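Local coordinates for lectin (Trichosanthes anguina, PDB 4HR6), which binds a galactoside through its two beta-trefoil lectin domains, as the sugar-binding chain of a three-chain, nontoxic homologue of type II ribosome-inactivating proteins, at residues C[192-197]-C[203-208]; C[143-148]-C[235-240]; C[25-30]-C[55-60]; C[92-97]-C[119-124]. One frame throughout, in Å; residues are numbered along the deposited sequence.

Contact 1 of 4, residues C[192-197]-C[203-208]; sequences TASSST and VITILN
Residues 192-197 and 203-208 form an antiparallel strand pairing in the ricin-type beta-trefoil domain that covers the second half of the chain. Thr192 and Thr205 are a hydrogen-bonded pair: Thr192 N donates to Thr205 O at 2.8 Å, and Thr205 N donates to Thr192 O, also at 2.8 Å. Ser194 N continues the pairing to Val203 O. The chain then turns a corner at Ser195, yet the pairing resumes beyond it, where Val203 N reaches Ser196 O at 3.1 Å. Strand 203-208 therefore serves both sides of the corner. Its direction differs from that of strand 192-194 by 125°, well short of straight antiparallel.

Ala193 and Ile204 are a non-hydrogen-bonded pair, with their CA atoms 4.4 Å apart. Their side chains lie on one face. Ile204 has CG1 beside its backbone N, and chi2 of -60° folds the chain so that CD1 rests on Ala193 CB at 3.8 Å. On the other face, Leu207 crosses Thr192 at about a right angle, with Leu207 CD1 at 3.9 Å from Thr192 CG2. The Thr192 hydroxyl is bonded to Cys190 O and to Gln215 NE2. Nearby, Ser194 OG packs tightly on Thr205 CG2 at 3.2 Å.

Strand 201-208 pairs on its other side with strand 247-250. There Ile204 touches Ile247 and Leu249, and Ala193 also reaches Leu249. Met159 of strand 158-163 closes on Ile204 as well.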
loop_
_atom_site.group_PDB
_atom_site.type_symbol
_atom_site.label_atom_id
_atom_site.label_comp_id
_atom_site.label_asym_id
_atom_site.label_seq_id
_atom_site.Cartn_x
_atom_site.Cartn_y
_atom_site.Cartn_z
ATOM N N THR C 192 19.559 8.357 -3.981
ATOM C CA THR C 192 20.664 7.475 -4.393
ATOM C C THR C 192 21.503 7.056 -3.212
ATOM O O THR C 192 21.780 7.865 -2.345
ATOM C CB THR C 192 21.624 8.196 -5.360
ATOM O OG1 THR C 192 20.887 8.897 -6.372
ATOM C CG2 THR C 192 22.589 7.192 -6.001
ATOM N N ALA C 193 21.913 5.800 -3.189
ATOM C CA ALA C 193 22.828 5.307 -2.178
ATOM C C ALA C 193 24.313 5.524 -2.597
ATOM O O ALA C 193 24.778 4.926 -3.574
ATOM C CB ALA C 193 22.563 3.834 -1.927
ATOM N N SER C 194 25.031 6.366 -1.845
ATOM C CA SER C 194 26.471 6.657 -2.069
ATOM C C SER C 194 27.404 5.511 -1.691
ATOM O O SER C 194 26.988 4.536 -1.072
ATOM C CB SER C 194 26.900 7.876 -1.243
ATOM O OG SER C 194 26.294 9.053 -1.727
ATOM N N SER C 195 28.677 5.651 -2.063
ATOM C CA SER C 195 29.757 4.753 -1.601
ATOM C C SER C 195 30.344 5.255 -0.274
ATOM O O SER C 195 30.939 4.483 0.486
ATOM C CB SER C 195 30.867 4.644 -2.654
ATOM O OG SER C 195 31.414 5.925 -2.945
ATOM N N SER C 196 30.178 6.553 -0.021
ATOM C CA SER C 196 30.438 7.155 1.288
ATOM C C SER C 196 29.596 6.481 2.383
ATOM O O SER C 196 28.403 6.218 2.182
ATOM C CB SER C 196 30.134 8.657 1.234
ATOM O OG SER C 196 29.853 9.191 2.519
ATOM N N THR C 197 30.217 6.219 3.536
ATOM C CA THR C 197 29.579 5.443 4.604
ATOM C C THR C 197 29.392 6.188 5.935
ATOM O O THR C 197 29.892 7.300 6.141
ATOM C CB THR C 197 30.349 4.129 4.907
ATOM O OG1 THR C 197 31.571 4.425 5.593
ATOM C CG2 THR C 197 30.645 3.347 3.625
ATOM N N VAL C 203 25.414 5.773 2.609
ATOM C CA VAL C 203 24.610 6.919 2.987
ATOM C C VAL C 203 23.784 7.369 1.787
ATOM O O VAL C 203 24.270 7.369 0.648
ATOM C CB VAL C 203 25.488 8.086 3.508
ATOM C CG1 VAL C 203 24.731 9.401 3.518
ATOM C CG2 VAL C 203 26.006 7.781 4.913
ATOM N N ILE C 204 22.534 7.754 2.057
ATOM C CA ILE C 204 21.588 8.091 1.008
ATOM C C ILE C 204 21.602 9.584 0.786
ATOM O O ILE C 204 21.512 10.364 1.732
ATOM C CB ILE C 204 20.129 7.690 1.364
ATOM C CG1 ILE C 204 20.039 6.255 1.894
ATOM C CG2 ILE C 204 19.221 7.871 0.143
ATOM C CD1 ILE C 204 20.525 5.201 0.936
ATOM N N THR C 205 21.666 9.981 -0.473
ATOM C CA THR C 205 21.748 11.390 -0.824
ATOM C C THR C 205 20.996 11.560 -2.135
ATOM O O THR C 205 20.408 10.609 -2.633
ATOM C CB THR C 205 23.247 11.840 -0.917
ATOM O OG1 THR C 205 23.340 13.261 -1.070
ATOM C CG2 THR C 205 23.975 11.155 -2.093
ATOM N N ILE C 206 21.017 12.761 -2.687
ATOM C CA ILE C 206 20.364 13.071 -3.950
ATOM C C ILE C 206 21.398 13.317 -5.040
ATOM O O ILE C 206 22.189 14.265 -4.932
ATOM C CB ILE C 206 19.510 14.343 -3.811
ATOM C CG1 ILE C 206 18.571 14.217 -2.600
ATOM C CG2 ILE C 206 18.741 14.619 -5.101
ATOM C CD1 ILE C 206 17.722 15.445 -2.354
ATOM N N LEU C 207 21.392 12.485 -6.088
ATOM C CA LEU C 207 22.274 12.680 -7.256
ATOM C C LEU C 207 21.470 12.689 -8.546
ATOM O O LEU C 207 20.266 12.437 -8.534
ATOM C CB LEU C 207 23.347 11.592 -7.324
ATOM C CG LEU C 207 24.215 11.454 -6.064
ATOM C CD1 LEU C 207 25.053 10.187 -6.099
ATOM C CD2 LEU C 207 25.096 12.680 -5.869
ATOM N N ASN C 208 22.129 12.999 -9.657
ATOM C CA ASN C 208 21.468 12.981 -10.962
ATOM C C ASN C 208 20.947 11.578 -11.245
ATOM O O ASN C 208 21.632 10.597 -10.975
ATOM C CB ASN C 208 22.418 13.426 -12.092
ATOM C CG ASN C 208 22.426 14.932 -12.299
ATOM O OD1 ASN C 208 23.100 15.670 -11.579
ATOM N ND2 ASN C 208 21.679 15.395 -13.295
#

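Contact 2 of 4, residues C[143-148]-C[235-240]; sequences VGLDDM and MDVARS. With AMG (methyl alpha-D-galactopyranoside), chain E.
Asp236 OD1 is gripped by two groups, the sugar hydroxyl and Gln258 NE2, while the next residue, Val237, turns its side chain to Leu145. The shortest bond is from O3 of methyl alpha-D-galactopyranoside to Asp236 OD1, 2.6 Å. The other carboxylate oxygen, Asp236 OD2, accepts from the sugar O4 at 3.1 Å. Arg239 N also holds O4, at 3.0 Å with an angle of 161° at the hydrogen. With the glycoside's O3 and O4 both held by Asp236, the galactose is fixed along one edge. Asp199, His253 and Asn257 complete the bonding.

The contact with 143-148 is apolar. Leu145 CD2 sits on both methyls of Val237, closest to CG2 at 3.9 Å. Its other methyl, CD1, lies 4.3 Å from Ser240 CB. With chi1 at 90°, Leu145 CG lies between the backbone N and the carbonyl carbon, and from there CD2 reaches the valine. The loop is closed by Gly144 N to Met148 O at 2.8 Å. At its far end, Asp147 forms a salt bridge with Lys14 of a neighbouring chain.

Loop 143-148 links strands 138-143 and 148-153. Strand 234-237 pairs with strand 247-250, and Val237 is packed by Ile247 of that strand and by Leu161 of strand 158-163.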
loop_
_atom_site.group_PDB
_atom_site.type_symbol
_atom_site.label_atom_id
_atom_site.label_comp_id
_atom_site.label_asym_id
_atom_site.label_seq_id
_atom_site.Cartn_x
_atom_site.Cartn_y
_atom_site.Cartn_z
ATOM N N VAL C 143 7.141 9.486 5.317
ATOM C CA VAL C 143 7.101 9.721 6.751
ATOM C C VAL C 143 7.837 8.598 7.450
ATOM O O VAL C 143 7.616 7.444 7.162
ATOM C CB VAL C 143 5.643 9.812 7.261
ATOM C CG1 VAL C 143 5.597 10.170 8.744
ATOM C CG2 VAL C 143 4.866 10.846 6.460
ATOM N N GLY C 144 8.730 8.953 8.365
ATOM C CA GLY C 144 9.536 7.989 9.084
ATOM C C GLY C 144 9.240 8.133 10.552
ATOM O O GLY C 144 8.198 8.697 10.931
ATOM N N LEU C 145 10.139 7.627 11.390
ATOM C CA LEU C 145 9.837 7.557 12.808
ATOM C C LEU C 145 9.655 8.944 13.413
ATOM O O LEU C 145 10.107 9.959 12.862
ATOM C CB LEU C 145 10.861 6.731 13.583
ATOM C CG LEU C 145 12.076 7.427 14.161
ATOM C CD1 LEU C 145 12.825 6.444 15.055
ATOM C CD2 LEU C 145 12.937 7.972 13.030
ATOM N N ASP C 146 8.917 8.966 14.519
ATOM C CA ASP C 146 8.562 10.190 15.219
ATOM C C ASP C 146 7.703 11.072 14.339
ATOM O O ASP C 146 7.591 12.274 14.573
ATOM C CB ASP C 146 9.837 10.934 15.678
ATOM C CG ASP C 146 9.688 11.577 17.052
ATOM O OD1 ASP C 146 8.790 11.162 17.822
ATOM O OD2 ASP C 146 10.482 12.490 17.373
ATOM N N ASP C 147 7.080 10.473 13.330
ATOM C CA ASP C 147 6.236 11.208 12.383
ATOM C C ASP C 147 6.920 12.365 11.684
ATOM O O ASP C 147 6.281 13.375 11.353
ATOM C CB ASP C 147 4.980 11.697 13.087
ATOM C CG ASP C 147 4.294 10.596 13.806
ATOM O OD1 ASP C 147 3.826 9.673 13.108
ATOM O OD2 ASP C 147 4.270 10.633 15.047
ATOM N N MET C 148 8.205 12.194 11.410
ATOM C CA MET C 148 8.959 13.202 10.678
ATOM C C MET C 148 9.049 12.852 9.199
ATOM O O MET C 148 8.958 11.683 8.838
ATOM C CB MET C 148 10.329 13.342 11.300
ATOM C CG MET C 148 10.243 13.996 12.663
ATOM S SD MET C 148 11.855 14.265 13.384
ATOM C CE MET C 148 12.322 15.799 12.581
ATOM N N MET C 235 16.244 1.262 3.713
ATOM C CA MET C 235 16.455 2.620 4.158
ATOM C C MET C 235 16.252 2.665 5.680
ATOM O O MET C 235 15.384 1.979 6.230
ATOM C CB MET C 235 15.479 3.534 3.422
ATOM C CG MET C 235 15.887 4.982 3.367
ATOM S SD MET C 235 14.935 5.958 2.191
ATOM C CE MET C 235 15.400 5.199 0.650
ATOM N N ASP C 236 17.084 3.450 6.360
ATOM C CA ASP C 236 17.294 3.289 7.798
ATOM C C ASP C 236 17.805 4.601 8.385
ATOM O O ASP C 236 18.776 5.179 7.884
ATOM C CB ASP C 236 18.285 2.134 8.035
ATOM C CG ASP C 236 18.730 1.993 9.496
ATOM O OD1 ASP C 236 18.969 0.852 9.963
ATOM O OD2 ASP C 236 18.862 3.018 10.171
ATOM N N VAL C 237 17.129 5.064 9.433
ATOM C CA VAL C 237 17.526 6.246 10.176
ATOM C C VAL C 237 18.609 5.824 11.167
ATOM O O VAL C 237 18.349 5.044 12.092
ATOM C CB VAL C 237 16.341 6.896 10.928
ATOM C CG1 VAL C 237 16.776 8.205 11.587
ATOM C CG2 VAL C 237 15.173 7.159 9.981
ATOM N N ALA C 238 19.826 6.326 10.948
ATOM C CA ALA C 238 21.016 5.896 11.696
ATOM C C ALA C 238 20.836 6.052 13.199
ATOM O O ALA C 238 20.510 7.149 13.670
ATOM C CB ALA C 238 22.231 6.694 11.236
ATOM N N ARG C 239 21.022 4.949 13.929
ATOM C CA ARG C 239 20.985 4.928 15.402
ATOM C C ARG C 239 19.623 5.305 15.988
ATOM O O ARG C 239 19.539 5.697 17.147
ATOM N N SER C 240 18.566 5.180 15.183
ATOM C CA SER C 240 17.250 5.748 15.495
ATOM C C SER C 240 17.376 7.187 15.999
ATOM O O SER C 240 16.615 7.614 16.867
ATOM C CB SER C 240 16.508 4.884 16.522
ATOM O OG SER C 240 16.539 3.516 16.149
HETATM C C1 AMG E . 21.831 0.395 15.223
HETATM C C2 AMG E . 20.432 0.392 14.603
HETATM C C3 AMG E . 20.495 0.088 13.102
HETATM C C4 AMG E . 21.462 1.048 12.419
HETATM C C5 AMG E . 22.811 1.076 13.157
HETATM C C6 AMG E . 23.772 2.119 12.594
HETATM C C7 AMG E . 23.192 -1.251 16.279
HETATM O O1 AMG E . 22.430 -0.905 15.125
HETATM O O2 AMG E . 19.634 -0.572 15.292
HETATM O O3 AMG E . 19.203 0.201 12.487
HETATM O O4 AMG E . 20.868 2.352 12.375
HETATM O O5 AMG E . 22.625 1.362 14.543
HETATM O O6 AMG E . 25.107 1.760 12.977
#

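Contact 3 of 4, residues C[25-30]-C[55-60]; sequences ALTSDG and RSLGKC
Leu57 CD1 is the atom that meets segment 25-30. It lies 3.6 Å from Leu26 O and 3.9 Å from Ala25 O, so one methyl rests against two successive carbonyl oxygens. The third partner is Thr27 CG2, 4.0 Å from Leu57 CD1. The two side chains cross at about a right angle. Thr27 has CG2 anti to its carbonyl carbon (chi1 of OG1 61°), which leaves the methyl, rather than the hydroxyl, in contact with the leucine.

Leu57 is presented by a type I' beta turn from Ser56 to Lys59. Lys59 N donates to Ser56 O at 2.9 Å, and Ser56 N donates to Lys59 O at 3.0 Å. Leu57 and Gly58 occupy the two middle positions, both with positive phi. The turn joins strands 54-56 and 59-62 as a tight beta hairpin of the first trefoil domain. Behind it, Cys60 is tied to Cys77 by a disulfide, and Ser56 OG is bonded to Lys45 O.

The Leu57 side chain also packs on Val22 and Val42. Val22 belongs to the first galactoside pocket, and the side chain of Ala25 is about 6 Å from that sugar. The touching atoms across this surface contact are methyls and carbonyl oxygens, so it is held by van der Waals packing, with little directional preference.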
loop_
_atom_site.group_PDB
_atom_site.type_symbol
_atom_site.label_atom_id
_atom_site.label_comp_id
_atom_site.label_asym_id
_atom_site.label_seq_id
_atom_site.Cartn_x
_atom_site.Cartn_y
_atom_site.Cartn_z
ATOM N N ALA C 25 3.509 0.568 -34.658
ATOM C CA ALA C 25 2.333 -0.296 -34.797
ATOM C C ALA C 25 2.541 -1.406 -35.828
ATOM O O ALA C 25 1.571 -1.950 -36.356
ATOM C CB ALA C 25 1.085 0.523 -35.121
ATOM N N LEU C 26 3.805 -1.748 -36.090
ATOM C CA LEU C 26 4.160 -2.841 -37.000
ATOM C C LEU C 26 3.731 -4.171 -36.408
ATOM O O LEU C 26 3.762 -4.338 -35.191
ATOM C CB LEU C 26 5.675 -2.885 -37.243
ATOM C CG LEU C 26 6.270 -2.031 -38.368
ATOM C CD1 LEU C 26 5.986 -0.542 -38.195
ATOM C CD2 LEU C 26 7.770 -2.286 -38.456
ATOM N N THR C 27 3.358 -5.115 -37.275
ATOM C CA THR C 27 2.865 -6.426 -36.845
ATOM C C THR C 27 3.667 -7.599 -37.429
ATOM O O THR C 27 3.235 -8.752 -37.361
ATOM C CB THR C 27 1.378 -6.586 -37.209
ATOM O OG1 THR C 27 1.217 -6.488 -38.625
ATOM C CG2 THR C 27 0.546 -5.500 -36.549
ATOM N N SER C 28 4.846 -7.310 -37.973
ATOM C CA SER C 28 5.675 -8.333 -38.613
ATOM C C SER C 28 6.364 -9.180 -37.560
ATOM O O SER C 28 7.003 -8.645 -36.659
ATOM C CB SER C 28 6.738 -7.686 -39.506
ATOM O OG SER C 28 6.181 -6.663 -40.314
ATOM N N ASP C 29 6.252 -10.496 -37.697
ATOM C CA ASP C 29 6.767 -11.435 -36.698
ATOM C C ASP C 29 8.272 -11.265 -36.478
ATOM O O ASP C 29 9.076 -12.080 -36.934
ATOM C CB ASP C 29 6.437 -12.877 -37.099
ATOM C CG ASP C 29 4.945 -13.099 -37.296
ATOM O OD1 ASP C 29 4.586 -13.966 -38.122
ATOM O OD2 ASP C 29 4.134 -12.397 -36.645
ATOM N N GLY C 30 8.621 -10.214 -35.735
ATOM C CA GLY C 30 10.005 -9.756 -35.571
ATOM C C GLY C 30 10.165 -8.259 -35.307
ATOM O O GLY C 30 11.280 -7.786 -35.083
ATOM N N ARG C 55 1.026 -10.048 -24.651
ATOM C CA ARG C 55 0.662 -9.823 -26.057
ATOM C C ARG C 55 0.258 -8.411 -26.365
ATOM O O ARG C 55 -0.509 -7.815 -25.621
ATOM C CB ARG C 55 -0.499 -10.742 -26.472
ATOM C CG ARG C 55 -0.318 -12.190 -26.040
ATOM C CD ARG C 55 -1.092 -13.187 -26.906
ATOM N NE ARG C 55 -0.851 -14.557 -26.454
ATOM C CZ ARG C 55 -1.486 -15.643 -26.899
ATOM N NH1 ARG C 55 -2.408 -15.564 -27.853
ATOM N NH2 ARG C 55 -1.177 -16.829 -26.391
ATOM N N SER C 56 0.772 -7.885 -27.479
ATOM C CA SER C 56 0.246 -6.667 -28.073
ATOM C C SER C 56 -0.075 -6.934 -29.538
ATOM O O SER C 56 0.566 -7.777 -30.178
ATOM C CB SER C 56 1.239 -5.521 -27.969
ATOM O OG SER C 56 0.578 -4.296 -28.247
ATOM N N LEU C 57 -1.092 -6.234 -30.039
ATOM C CA LEU C 57 -1.552 -6.344 -31.431
ATOM C C LEU C 57 -1.845 -7.772 -31.906
ATOM O O LEU C 57 -1.875 -8.021 -33.107
ATOM C CB LEU C 57 -0.538 -5.687 -32.377
ATOM C CG LEU C 57 -0.172 -4.242 -32.038
ATOM C CD1 LEU C 57 0.968 -3.765 -32.924
ATOM C CD2 LEU C 57 -1.383 -3.327 -32.155
ATOM N N GLY C 58 -2.067 -8.696 -30.976
ATOM C CA GLY C 58 -2.347 -10.086 -31.322
ATOM C C GLY C 58 -1.126 -10.980 -31.305
ATOM O O GLY C 58 -1.260 -12.205 -31.287
ATOM N N LYS C 59 0.064 -10.382 -31.305
ATOM C CA LYS C 59 1.319 -11.148 -31.290
ATOM C C LYS C 59 1.996 -11.029 -29.925
ATOM O O LYS C 59 1.876 -9.996 -29.262
ATOM C CB LYS C 59 2.259 -10.642 -32.391
ATOM N N CYS C 60 2.724 -12.064 -29.512
ATOM C CA CYS C 60 3.291 -12.068 -28.168
ATOM C C CYS C 60 4.804 -11.848 -28.059
ATOM O O CYS C 60 5.606 -12.465 -28.773
ATOM C CB CYS C 60 2.863 -13.312 -27.379
ATOM S SG CYS C 60 3.098 -14.920 -28.141
#

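Contact 4 of 4, residues C[92-97]-C[119-124]; sequences GGTIMN and EVNTYS
Thr94 and Tyr123 touch only loosely, yet both their segments are gripped by one arginine of the second trefoil domain. Thr94 OG1 comes 4.0 Å from Tyr123 CE1, but its hydrogen bond goes to Arg216 NH2. The same NH2 is bonded to Gly92 O, and Arg216 NH1 donates to Ser124 O of the other segment. The guanidinium thus bridges 92-97 and 119-124. The methyl of Thr94 points another way, with Thr94 CG2 4.4 Å from Asn121 ND2.

Asn121 shapes the loop in which Tyr123 sits. Its OD1 accepts from Tyr123 N at 3.2 Å, which makes an Asx turn. The donor stands 53° out of the carbonyl plane, so it does not use a lone pair. The turn also brings Asn121 ND2 over one face of the Tyr123 ring, 3.2 Å above its plane and offset toward the rim.

Both segments belong to the first ricin-type beta-trefoil domain. Segment 92-97 includes strand 95-96. Segment 119-124 runs off the end of strand 117-120. Strand 103-106 lies between them, its Ala104 touching both Thr94 and Asn121.

Thr122 OG1 donates to Ser124 OG at 2.7 Å. Gln127 accepts from Thr122 N and donates to Val120 O.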
loop_
_atom_site.group_PDB
_atom_site.type_symbol
_atom_site.label_atom_id
_atom_site.label_comp_id
_atom_site.label_asym_id
_atom_site.label_seq_id
_atom_site.Cartn_x
_atom_site.Cartn_y
_atom_site.Cartn_z
ATOM N N GLY C 92 9.192 -6.565 -7.125
ATOM C CA GLY C 92 10.190 -5.505 -7.247
ATOM C C GLY C 92 10.273 -4.800 -8.594
ATOM O O GLY C 92 11.127 -3.931 -8.774
ATOM N N GLY C 93 9.422 -5.173 -9.549
ATOM C CA GLY C 93 9.380 -4.509 -10.863
ATOM C C GLY C 93 10.259 -5.116 -11.956
ATOM O O GLY C 93 10.447 -4.506 -13.026
ATOM N N THR C 94 10.804 -6.301 -11.700
ATOM C CA THR C 94 11.582 -7.018 -12.698
ATOM C C THR C 94 10.662 -7.855 -13.599
ATOM O O THR C 94 9.867 -8.661 -13.115
ATOM C CB THR C 94 12.590 -7.976 -12.055
ATOM O OG1 THR C 94 13.436 -7.256 -11.150
ATOM C CG2 THR C 94 13.443 -8.657 -13.135
ATOM N N ILE C 95 10.789 -7.648 -14.905
ATOM C CA ILE C 95 10.146 -8.469 -15.914
ATOM C C ILE C 95 11.221 -9.329 -16.553
ATOM O O ILE C 95 12.185 -8.801 -17.098
ATOM C CB ILE C 95 9.491 -7.580 -16.990
ATOM C CG1 ILE C 95 8.335 -6.805 -16.354
ATOM C CG2 ILE C 95 9.028 -8.419 -18.181
ATOM C CD1 ILE C 95 7.568 -5.918 -17.297
ATOM N N MET C 96 11.047 -10.642 -16.499
ATOM C CA MET C 96 12.042 -11.567 -17.025
ATOM C C MET C 96 11.397 -12.837 -17.600
ATOM O O MET C 96 10.209 -13.079 -17.409
ATOM C CB MET C 96 13.045 -11.922 -15.919
ATOM C CG MET C 96 12.432 -12.589 -14.699
ATOM S SD MET C 96 12.678 -14.374 -14.622
ATOM C CE MET C 96 13.915 -14.468 -13.327
ATOM N N ASN C 97 12.201 -13.626 -18.310
ATOM C CA ASN C 97 11.798 -14.930 -18.838
ATOM C C ASN C 97 12.383 -16.047 -17.979
ATOM O O ASN C 97 13.588 -16.255 -17.989
ATOM C CB ASN C 97 12.290 -15.087 -20.281
ATOM C CG ASN C 97 11.862 -16.412 -20.917
ATOM O OD1 ASN C 97 12.084 -17.508 -20.362
ATOM N ND2 ASN C 97 11.266 -16.316 -22.099
ATOM N N GLU C 119 19.224 -7.831 -21.037
ATOM C CA GLU C 119 20.571 -7.611 -20.517
ATOM C C GLU C 119 20.717 -8.354 -19.212
ATOM O O GLU C 119 19.729 -8.782 -18.610
ATOM C CB GLU C 119 20.833 -6.122 -20.250
ATOM C CG GLU C 119 20.632 -5.188 -21.434
ATOM C CD GLU C 119 21.645 -5.403 -22.554
ATOM O OE1 GLU C 119 22.583 -6.219 -22.376
ATOM O OE2 GLU C 119 21.491 -4.745 -23.611
ATOM N N VAL C 120 21.954 -8.482 -18.755
ATOM C CA VAL C 120 22.210 -9.126 -17.474
ATOM C C VAL C 120 21.450 -8.349 -16.395
ATOM O O VAL C 120 21.337 -7.108 -16.457
ATOM C CB VAL C 120 23.716 -9.171 -17.133
ATOM C CG1 VAL C 120 23.965 -10.114 -15.958
ATOM C CG2 VAL C 120 24.538 -9.594 -18.352
ATOM N N ASN C 121 20.905 -9.076 -15.426
ATOM C CA ASN C 121 20.112 -8.445 -14.377
ATOM C C ASN C 121 20.993 -7.932 -13.243
ATOM O O ASN C 121 21.568 -8.718 -12.497
ATOM C CB ASN C 121 19.053 -9.418 -13.837
ATOM C CG ASN C 121 18.100 -8.767 -12.841
ATOM O OD1 ASN C 121 17.875 -7.550 -12.859
ATOM N ND2 ASN C 121 17.532 -9.580 -11.969
ATOM N N THR C 122 21.084 -6.610 -13.129
ATOM C CA THR C 122 21.797 -5.951 -12.031
ATOM C C THR C 122 20.852 -5.107 -11.166
ATOM O O THR C 122 21.306 -4.340 -10.318
ATOM C CB THR C 122 22.936 -5.057 -12.559
ATOM O OG1 THR C 122 22.418 -4.089 -13.483
ATOM C CG2 THR C 122 23.988 -5.915 -13.250
ATOM N N TYR C 123 19.543 -5.252 -11.381
ATOM C CA TYR C 123 18.541 -4.568 -10.569
ATOM C C TYR C 123 18.696 -3.059 -10.631
ATOM O O TYR C 123 18.644 -2.364 -9.617
ATOM C CB TYR C 123 18.591 -5.060 -9.129
ATOM C CG TYR C 123 18.256 -6.524 -8.997
ATOM C CD1 TYR C 123 16.933 -6.959 -9.039
ATOM C CD2 TYR C 123 19.257 -7.480 -8.817
ATOM C CE1 TYR C 123 16.616 -8.301 -8.904
ATOM C CE2 TYR C 123 18.944 -8.826 -8.687
ATOM C CZ TYR C 123 17.623 -9.229 -8.731
ATOM O OH TYR C 123 17.303 -10.561 -8.604
ATOM N N SER C 124 18.872 -2.574 -11.850
ATOM C CA SER C 124 19.031 -1.166 -12.131
ATOM C C SER C 124 17.687 -0.518 -12.365
ATOM O O SER C 124 16.713 -1.201 -12.689
ATOM C CB SER C 124 19.903 -0.992 -13.384
ATOM O OG SER C 124 21.074 -1.783 -13.260
#

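Along the chain the order is contact 3, contact 4, then contacts 1 and 2, with contact 1 falling between the two segments of contact 2. Contacts 3 and 4 share the first trefoil domain, with centres about 23 Å apart. Contacts 1 and 2 share the second, their centres about 17 Å apart, and both reach the sheet containing strand 247-250. Contacts 2 and 3 are the most distant pair, with centres about 48 Å apart on opposite sides of the chain's centre. Each lies near a bound galactoside, so the sugar sites are at far ends of this chain. Contact 4 is nearest the centre, where Arg216 joins the domains. The chain thus carries two separate galactoside sites, one in each trefoil domain.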